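Local atomic coordinates of CigR Protein (Salmonella enterica subsp. enterica serovar Typhimurium, PDB entry 4EW5), a protein that is of unknown molecular function but is a putative inner membrane protein, represented here by its C-terminal domain. Residues D9-E12 / S13-Y17; L23-L27 / G28-Y32; Q33-P36 / P37-K41; P48-P51 / G52-K55. All blocks are in the same frame, centred on the assembly; numbering follows the deposited sequence. Where two conformers were deposited one is given.

Contact 1. Residues D9-E12 / S13-Y17; sequences DHVE and SDISY. With EDO (1,2-ethanediol), chain C.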
loop_
_atom_site.group_PDB
_atom_site.type_symbol
_atom_site.label_atom_id
_atom_site.label_comp_id
_atom_site.label_asym_id
_atom_site.label_seq_id
_atom_site.Cartn_x
_atom_site.Cartn_y
_atom_site.Cartn_z
ATOM N N ASP A 9 -12.414 -0.039 3.648
ATOM C CA ASP A 9 -12.695 1.141 2.814
ATOM C C ASP A 9 -11.475 1.869 2.289
ATOM O O ASP A 9 -11.602 2.716 1.426
ATOM C CB ASP A 9 -13.694 2.119 3.484
ATOM C CG ASP A 9 -13.384 2.377 4.925
ATOM O OD1 ASP A 9 -12.233 2.113 5.319
ATOM O OD2 ASP A 9 -14.311 2.815 5.666
ATOM N N HIS A 10 -10.273 1.541 2.747
ATOM C CA HIS A 10 -9.062 2.081 2.148
ATOM C C HIS A 10 -7.981 1.102 2.307
ATOM O O HIS A 10 -7.045 1.313 3.082
ATOM C CB HIS A 10 -8.635 3.447 2.702
ATOM C CG HIS A 10 -8.902 3.638 4.164
ATOM N ND1 HIS A 10 -8.341 2.842 5.133
ATOM C CD2 HIS A 10 -9.727 4.564 4.835
ATOM C CE1 HIS A 10 -8.797 3.233 6.360
ATOM N NE2 HIS A 10 -9.634 4.301 6.176
ATOM N N VAL A 11 -8.115 0.012 1.580
ATOM C CA VAL A 11 -7.207 -1.114 1.811
ATOM C C VAL A 11 -5.764 -0.744 1.386
ATOM O O VAL A 11 -4.756 -1.060 2.059
ATOM C CB VAL A 11 -7.711 -2.323 0.991
ATOM C CG1 VAL A 11 -6.607 -3.394 0.913
ATOM C CG2 VAL A 11 -9.073 -2.853 1.519
ATOM N N GLU A 12 -5.634 -0.070 0.261
ATOM C CA GLU A 12 -4.295 0.290 -0.195
ATOM C C GLU A 12 -3.622 1.288 0.765
ATOM O O GLU A 12 -2.413 1.254 0.978
ATOM C CB GLU A 12 -4.346 0.794 -1.633
ATOM C CG GLU A 12 -4.873 -0.221 -2.617
ATOM C CD GLU A 12 -6.448 -0.258 -2.715
ATOM O OE1 GLU A 12 -7.221 0.587 -2.065
ATOM O OE2 GLU A 12 -6.933 -1.158 -3.463
ATOM N N SER A 13 -4.400 2.187 1.368
ATOM C CA SER A 13 -3.824 3.097 2.362
ATOM C C SER A 13 -3.369 2.304 3.585
ATOM O O SER A 13 -2.322 2.614 4.118
ATOM C CB SER A 13 -4.815 4.202 2.744
ATOM O OG SER A 13 -5.079 5.033 1.632
ATOM N N ASP A 14 -4.121 1.278 4.011
ATOM C CA ASP A 14 -3.741 0.449 5.158
ATOM C C ASP A 14 -2.393 -0.265 4.843
ATOM O O ASP A 14 -1.491 -0.329 5.645
ATOM C CB ASP A 14 -4.764 -0.593 5.511
ATOM C CG ASP A 14 -6.088 0.000 5.983
ATOM O OD1 ASP A 14 -6.135 1.196 6.290
ATOM O OD2 ASP A 14 -7.093 -0.695 5.885
ATOM N N ILE A 15 -2.342 -0.889 3.688
ATOM C CA ILE A 15 -1.100 -1.580 3.284
ATOM C C ILE A 15 0.105 -0.645 3.266
ATOM O O ILE A 15 1.187 -1.000 3.751
ATOM C CB ILE A 15 -1.277 -2.334 1.960
ATOM C CG1 ILE A 15 -2.304 -3.417 2.143
ATOM C CG2 ILE A 15 0.064 -2.949 1.500
ATOM C CD1 ILE A 15 -2.820 -4.137 0.861
ATOM N N SER A 16 -0.072 0.546 2.716
ATOM C CA SER A 16 0.954 1.531 2.587
ATOM C C SER A 16 1.451 2.045 3.918
ATOM O O SER A 16 2.656 2.132 4.137
ATOM C CB SER A 16 0.495 2.738 1.769
ATOM O OG SER A 16 0.187 2.399 0.470
ATOM N N TYR A 17 0.546 2.377 4.796
ATOM C CA TYR A 17 0.938 2.736 6.179
ATOM C C TYR A 17 1.694 1.560 6.834
ATOM O O TYR A 17 2.732 1.780 7.453
ATOM C CB TYR A 17 -0.290 3.044 7.056
ATOM C CG TYR A 17 0.094 3.218 8.463
ATOM C CD1 TYR A 17 0.700 4.404 8.877
ATOM C CD2 TYR A 17 -0.063 2.188 9.400
ATOM C CE1 TYR A 17 1.140 4.555 10.175
ATOM C CE2 TYR A 17 0.350 2.354 10.746
ATOM C CZ TYR A 17 0.993 3.534 11.097
ATOM O OH TYR A 17 1.376 3.725 12.402
HETATM C C1 EDO C . 2.928 0.942 15.574
HETATM O O1 EDO C . 3.487 1.160 16.937
HETATM C C2 EDO C . 1.798 1.929 15.172
HETATM O O2 EDO C . 0.783 1.510 14.181
HETATM O O HOH W 1 -9.576 0.057 5.228
HETATM O O HOH W 2 -6.997 3.076 -0.015
#
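His-10 and Asp-14 meet twice at the start of helix 11-26, once through side chains and once through backbone. The imidazole gives ND1-H to Asp-14 OD1 at 3.0 Å in a bent bond, 130° at the hydrogen. OD1 lies near the ring plane but is met on the syn side well out of the carboxylate plane; ring and carboxylate stand 89° apart. His-10 CG sits between backbone N and carbonyl carbon (chi1 35°), turning the ring toward the first helical turn; Asp-9 OD1 lies over one ring face. Asp-14 N binds His-10 O at 3.1 Å, a backbone bond to the carbonyl of the N-cap residue. A water accepts from His-10 N and donates to Asp-14 OD2, an oxygen that also bonds Tyr-69 OH of the second subunit. Two residues on, Glu-12 O takes two donors from opposite faces of its plane, Ser-16 N at 3.0 Å and Ser-16 OG at 2.9 Å. Ile-15 N reaches Val-11 O in a nearly straight bond of 2.9 Å. Tyr-17 OH shares a hydrogen bond with an ethanediol probably from the crystallisation liquor. Val-11 and Ile-15 run side by side, CG1 against CD1 at 3.9 Å; Val-11 also packs on Trp-74 of the second subunit. With imidazole, water and a second-subunit tyrosine around one carboxylate, Asp-14 ties the helix start to the dimer interface, and its charge probably suits the helix N-terminus.

Contact 2. Residues L23-L27 / G28-Y32; sequences LAVNL and GLTGY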
loop_
_atom_site.group_PDB
_atom_site.type_symbol
_atom_site.label_atom_id
_atom_site.label_comp_id
_atom_site.label_asym_id
_atom_site.label_seq_id
_atom_site.Cartn_x
_atom_site.Cartn_y
_atom_site.Cartn_z
ATOM N N LEU A 23 9.107 -0.052 8.130
ATOM C CA LEU A 23 10.388 0.513 7.786
ATOM C C LEU A 23 10.837 1.492 8.869
ATOM O O LEU A 23 11.986 1.450 9.374
ATOM C CB LEU A 23 10.267 1.224 6.429
ATOM C CG LEU A 23 10.212 0.328 5.198
ATOM C CD1 LEU A 23 9.641 1.052 3.970
ATOM C CD2 LEU A 23 11.624 -0.223 4.914
ATOM N N ALA A 24 9.999 2.494 9.168
ATOM C CA ALA A 24 10.420 3.470 10.213
ATOM C C ALA A 24 10.874 2.820 11.517
ATOM O O ALA A 24 11.972 3.139 12.024
ATOM C CB ALA A 24 9.258 4.501 10.485
ATOM N N VAL A 25 10.061 1.902 12.071
ATOM C CA VAL A 25 10.327 1.342 13.365
ATOM C C VAL A 25 11.610 0.499 13.321
ATOM O O VAL A 25 12.462 0.624 14.163
ATOM C CB VAL A 25 9.157 0.476 13.902
ATOM C CG1 VAL A 25 9.593 -0.373 15.131
ATOM C CG2 VAL A 25 7.919 1.367 14.171
ATOM N N ASN A 26 11.723 -0.365 12.325
ATOM C CA ASN A 26 12.914 -1.246 12.218
ATOM C C ASN A 26 14.202 -0.580 11.839
ATOM O O ASN A 26 15.286 -1.111 12.153
ATOM C CB ASN A 26 12.589 -2.482 11.411
ATOM C CG ASN A 26 11.502 -3.334 12.100
ATOM O OD1 ASN A 26 10.376 -3.542 11.548
ATOM N ND2 ASN A 26 11.792 -3.761 13.363
ATOM N N LEU A 27 14.116 0.652 11.324
ATOM C CA LEU A 27 15.280 1.510 11.088
ATOM C C LEU A 27 15.517 2.562 12.169
ATOM O O LEU A 27 16.425 3.370 12.069
ATOM C CB LEU A 27 15.174 2.182 9.696
ATOM C CG LEU A 27 15.101 1.176 8.538
ATOM C CD1 LEU A 27 14.639 1.752 7.170
ATOM C CD2 LEU A 27 16.490 0.514 8.414
ATOM N N GLY A 28 14.717 2.560 13.235
ATOM C CA GLY A 28 14.933 3.511 14.328
ATOM C C GLY A 28 14.464 4.941 14.076
ATOM O O GLY A 28 14.853 5.865 14.784
ATOM N N LEU A 29 13.587 5.135 13.127
ATOM C CA LEU A 29 13.108 6.464 12.754
ATOM C C LEU A 29 11.753 6.726 13.426
ATOM O O LEU A 29 10.720 6.809 12.776
ATOM C CB LEU A 29 13.003 6.496 11.224
ATOM C CG LEU A 29 14.296 6.101 10.463
ATOM C CD1 LEU A 29 14.128 6.069 8.943
ATOM C CD2 LEU A 29 15.334 7.093 10.911
ATOM N N THR A 30 11.705 6.725 14.748
ATOM C CA THR A 30 10.460 7.029 15.413
ATOM C C THR A 30 10.676 8.133 16.425
ATOM O O THR A 30 11.789 8.407 16.802
ATOM C CB THR A 30 9.840 5.763 16.054
ATOM O OG1 THR A 30 10.626 5.277 17.136
ATOM C CG2 THR A 30 9.706 4.659 15.002
ATOM N N GLY A 31 9.585 8.753 16.845
ATOM C CA GLY A 31 9.596 9.748 17.868
ATOM C C GLY A 31 9.724 11.132 17.320
ATOM O O GLY A 31 10.082 12.045 18.064
ATOM N N TYR A 32 9.391 11.320 16.067
ATOM C CA TYR A 32 9.512 12.634 15.437
ATOM C C TYR A 32 8.388 13.514 15.901
ATOM O O TYR A 32 7.322 13.052 16.219
ATOM C CB TYR A 32 9.457 12.569 13.960
ATOM C CG TYR A 32 10.677 12.049 13.317
ATOM C CD1 TYR A 32 11.097 10.740 13.554
ATOM C CD2 TYR A 32 11.427 12.838 12.501
ATOM C CE1 TYR A 32 12.211 10.249 12.927
ATOM C CE2 TYR A 32 12.562 12.363 11.907
ATOM C CZ TYR A 32 12.924 11.045 12.123
ATOM O OH TYR A 32 14.048 10.579 11.556
#
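Ala-24 and Leu-29 meet where helix 11-26 ends, and the flat groups that matter between them are peptides. Ala-24 O accepts Leu-29 N at 2.8 Å, the donor tilted from the carbonyl plane. Val-25 O is approached differently: Gly-28 N stands above its plane, 68° out of it and off the lone pairs, at 3.1 Å. Farther along, the Tyr-32 ring has the backbone N of Thr-30 at its edge, in plane, and meets the ring of Phe-99 with planes about 55° apart. The bonds from Leu-29 N to Ala-24 O and from Gly-28 N to Val-25 O, with Gly-28 at positive phi (77°), make a Schellman motif, which stops the helix and sends the chain into the loop before strand 56-57. Ala-24 CB and Leu-29 CB are 4.3 Å apart, and Ala-24 also touches Val-98 and Phe-99. Leu-29 CG lies 4.1 Å from Leu-27 CB; both leucines continue onto Met-62 of helix 60-63. On another side of the turn Thr-30 bends back over Val-25, the two side chains crossing at a slant, with its CG2 at 3.8 Å from both CA and CG2 of Val-25. That methyl lies anti to the Thr-30 carbonyl carbon, while OG1, between N and carbonyl carbon, is left to bond Glu-102 OE1.

Contact 3. Residues Q33-P36 / P37-K41; sequences QSLP and PGIAK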
loop_
_atom_site.group_PDB
_atom_site.type_symbol
_atom_site.label_atom_id
_atom_site.label_comp_id
_atom_site.label_asym_id
_atom_site.label_seq_id
_atom_site.Cartn_x
_atom_site.Cartn_y
_atom_site.Cartn_z
ATOM N N GLN A 33 8.664 14.803 16.012
ATOM C CA GLN A 33 7.650 15.737 16.462
ATOM C C GLN A 33 6.642 16.010 15.350
ATOM O O GLN A 33 7.020 16.236 14.190
ATOM C CB GLN A 33 8.308 17.046 16.882
ATOM C CG GLN A 33 7.352 18.015 17.561
ATOM C CD GLN A 33 8.101 19.094 18.305
ATOM O OE1 GLN A 33 8.863 18.797 19.236
ATOM N NE2 GLN A 33 7.877 20.362 17.923
ATOM N N SER A 34 5.380 16.074 15.743
ATOM C CA SER A 34 4.296 16.421 14.834
ATOM C C SER A 34 4.392 17.870 14.475
ATOM O O SER A 34 5.020 18.640 15.175
ATOM C CB SER A 34 2.959 16.209 15.551
ATOM O OG SER A 34 2.993 15.008 16.314
ATOM N N LEU A 35 3.709 18.213 13.394
ATOM C CA LEU A 35 3.640 19.546 12.851
ATOM C C LEU A 35 2.921 20.383 13.870
ATOM O O LEU A 35 2.148 19.856 14.683
ATOM C CB LEU A 35 2.858 19.514 11.534
ATOM C CG LEU A 35 3.535 18.796 10.357
ATOM C CD1 LEU A 35 2.582 18.132 9.286
ATOM C CD2 LEU A 35 4.493 19.844 9.775
ATOM N N PRO A 36 3.191 21.677 13.866
ATOM C CA PRO A 36 2.394 22.545 14.704
ATOM C C PRO A 36 0.876 22.360 14.511
ATOM O O PRO A 36 0.399 22.078 13.444
ATOM C CB PRO A 36 2.859 23.939 14.291
ATOM C CG PRO A 36 4.268 23.708 13.766
ATOM C CD PRO A 36 4.186 22.405 13.061
ATOM N N PRO A 37 0.107 22.502 15.581
ATOM C CA PRO A 37 -1.354 22.382 15.469
ATOM C C PRO A 37 -1.855 23.533 14.568
ATOM O O PRO A 37 -1.300 24.638 14.611
ATOM C CB PRO A 37 -1.820 22.534 16.914
ATOM C CG PRO A 37 -0.761 23.400 17.548
ATOM C CD PRO A 37 0.528 23.182 16.820
ATOM N N GLY A 38 -2.819 23.233 13.698
ATOM C CA GLY A 38 -3.238 24.159 12.653
ATOM C C GLY A 38 -2.594 23.757 11.349
ATOM O O GLY A 38 -3.229 23.845 10.274
ATOM N N ILE A 39 -1.340 23.286 11.430
ATOM C CA ILE A 39 -0.658 22.740 10.256
ATOM C C ILE A 39 -0.806 21.225 10.150
ATOM O O ILE A 39 -1.031 20.653 9.061
ATOM C CB ILE A 39 0.832 23.117 10.224
ATOM C CG1 ILE A 39 1.074 24.641 10.435
ATOM C CG2 ILE A 39 1.486 22.652 8.908
ATOM C CD1 ILE A 39 0.247 25.591 9.592
ATOM N N ALA A 40 -0.700 20.583 11.313
ATOM C CA ALA A 40 -0.730 19.141 11.469
ATOM C C ALA A 40 -1.571 18.318 10.520
ATOM O O ALA A 40 -1.018 17.493 9.716
ATOM C CB ALA A 40 -1.037 18.777 12.938
ATOM N N LYS A 41 -2.875 18.436 10.570
ATOM C CA LYS A 41 -3.625 17.461 9.739
ATOM C C LYS A 41 -3.987 18.065 8.357
ATOM O O LYS A 41 -4.853 17.549 7.648
ATOM C CB LYS A 41 -4.871 16.974 10.514
ATOM C CG LYS A 41 -4.597 15.859 11.556
ATOM C CD LYS A 41 -4.823 16.246 13.031
ATOM C CE LYS A 41 -6.282 16.592 13.344
ATOM N NZ LYS A 41 -6.577 16.742 14.814
#
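Pro-36 O is the polar centre of the turn, and it takes two backbone donors from the residues after Gly-38. Ala-40 N approaches at 2.8 Å, nearly in line with the carbonyl, whereas Ile-39 N at 2.9 Å comes from above the carbonyl plane, 37° out of it, with a bent N-H of 138°. The bond from Ala-40 has helical i to i+4 spacing and that from Ile-39 i to i+3, so the chain makes a single tight coil here although no regular helix is formed. Gly-38 lets it turn, with phi at 100°, and its own O is taken by Asn-42 ND2. Ser-34 OG makes a weak hydrogen bond to Asp-79.

The packing is carried by Leu-35. Its CB lies over the Ala-40 backbone, 3.6 Å from Ala-40 CA, and Leu-35 CD1 comes 3.7 Å from Ala-40 O. The other branch, CD2, faces Ile-39 CG2 at 4.2 Å. Ile-39 CG1 comes 4.3 Å from Pro-36 CB, while the end of the side chain leads away. Leu-35 and Ile-39 both rest on Ile-53 farther along the chain.

Proline has no amide hydrogen to give, so Pro-36 and Pro-37 bring only their carbonyls to backbone bonding; the two amides on Pro-36 O fix the coil, and the buried Leu-35 probably holds it against the rest of the domain.

Contact 4. Residues P48-P51 / G52-K55; sequences PLPP and GIAK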
loop_
_atom_site.group_PDB
_atom_site.type_symbol
_atom_site.label_atom_id
_atom_site.label_comp_id
_atom_site.label_asym_id
_atom_site.label_seq_id
_atom_site.Cartn_x
_atom_site.Cartn_y
_atom_site.Cartn_z
ATOM N N PRO A 48 1.695 22.939 -2.653
ATOM C CA PRO A 48 3.047 22.867 -2.093
ATOM C C PRO A 48 2.989 22.714 -0.579
ATOM O O PRO A 48 2.013 23.062 0.051
ATOM C CB PRO A 48 3.652 24.214 -2.402
ATOM C CG PRO A 48 2.610 25.004 -3.078
ATOM C CD PRO A 48 1.411 24.209 -3.351
ATOM N N LEU A 49 4.030 22.141 -0.011
ATOM C CA LEU A 49 4.190 22.103 1.412
ATOM C C LEU A 49 4.170 23.552 1.919
ATOM O O LEU A 49 4.771 24.424 1.255
ATOM C CB LEU A 49 5.569 21.469 1.688
ATOM C CG LEU A 49 5.824 20.982 3.079
ATOM C CD1 LEU A 49 4.887 19.797 3.402
ATOM C CD2 LEU A 49 7.295 20.564 3.115
ATOM N N PRO A 50 3.466 23.846 3.014
ATOM C CA PRO A 50 3.397 25.260 3.445
ATOM C C PRO A 50 4.767 25.848 3.721
ATOM O O PRO A 50 5.680 25.100 4.097
ATOM C CB PRO A 50 2.670 25.184 4.747
ATOM C CG PRO A 50 1.804 23.964 4.653
ATOM C CD PRO A 50 2.610 22.994 3.845
ATOM N N PRO A 51 4.901 27.170 3.569
ATOM C CA PRO A 51 6.230 27.775 3.735
ATOM C C PRO A 51 6.706 27.655 5.202
ATOM O O PRO A 51 5.906 27.744 6.136
ATOM C CB PRO A 51 6.003 29.255 3.347
ATOM C CG PRO A 51 4.740 29.249 2.500
ATOM C CD PRO A 51 3.903 28.132 3.064
ATOM N N GLY A 52 8.016 27.524 5.384
ATOM C CA GLY A 52 8.552 27.454 6.730
ATOM C C GLY A 52 8.344 26.093 7.388
ATOM O O GLY A 52 8.615 25.946 8.573
ATOM N N ILE A 53 7.874 25.087 6.668
ATOM C CA ILE A 53 7.690 23.744 7.245
ATOM C C ILE A 53 8.854 22.910 6.692
ATOM O O ILE A 53 9.008 22.763 5.497
ATOM C CB ILE A 53 6.335 23.111 6.851
ATOM C CG1 ILE A 53 5.191 23.852 7.511
ATOM C CG2 ILE A 53 6.213 21.591 7.174
ATOM C CD1 ILE A 53 5.230 23.928 9.037
ATOM N N ALA A 54 9.654 22.389 7.595
ATOM C CA ALA A 54 10.783 21.541 7.225
ATOM C C ALA A 54 10.374 20.236 6.503
ATOM O O ALA A 54 9.380 19.600 6.847
ATOM C CB ALA A 54 11.588 21.254 8.487
ATOM N N LYS A 55 11.152 19.829 5.503
ATOM C CA LYS A 55 10.999 18.509 4.914
ATOM C C LYS A 55 12.332 17.811 5.065
ATOM O O LYS A 55 13.292 18.230 4.470
ATOM C CB LYS A 55 10.632 18.555 3.455
ATOM C CG LYS A 55 11.388 19.527 2.603
ATOM C CD LYS A 55 10.788 19.587 1.203
ATOM C CE LYS A 55 11.540 20.543 0.314
ATOM N NZ LYS A 55 11.063 21.920 0.569
HETATM O O HOH W 3 8.177 24.146 3.300
#
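Leu-49 and Ile-53 close the packed side of a type II turn that runs from Pro-50 to Ile-53. The two side chains cross at about a right angle, Leu-49 CG against Ile-53 CG2 at 4.2 Å, while CG1, the other branch of Ile-53, lies 4.0 Å from Pro-50 CB. Leu-49 has CG anti to the backbone N (chi1 -164°), a setting that carries its CD2 across the mouth of the turn to Ile-53 O at 3.7 Å and to Lys-55 CB at 3.9 Å. Lys-55 crosses at a slant and touches with its aliphatic CB and CD.

The direct backbone bond of the turn is weak, and a water supplements it. Ile-53 N reaches Pro-50 O at 3.4 Å. The water donates to Pro-50 O at 2.8 Å and to Ile-53 O at 2.7 Å, bridging the two carbonyls across the bend. Pro-51 and Gly-52 form the corner at the exposed end; Gly-52 has the positive phi (77°) expected at the third position of a type II turn.

Inward, Leu-49 is buried against Val-77 of strand 72-77 and Ile-84 of strand 80-85, and its backbone bonds Ala-89. Ile-53 shares Val-77 with it, while Lys-55 lies on Lys-75 and Ile-84 just before strand 56-57.

How the contacts relate
The contacts follow one another along the chain. Contacts 1 and 2 lie at the two ends of helix 11-26, their centres about 19 Å apart, one at its N-cap and the other at its C-terminal stop. Contact 2 runs straight on into contact 3 in sequence, although their centres are also about 19 Å apart. Contacts 3 and 4, two proline-rich turns of the same loop, are the pair that pack together: centres lie about 11 Å apart, and Leu-35 CD2 approaches Ile-53 CG2 to 3.6 Å. Contact 1 sits across the chain's centre from contact 4, about 25 Å between centres, and alone of the four reaches the second subunit.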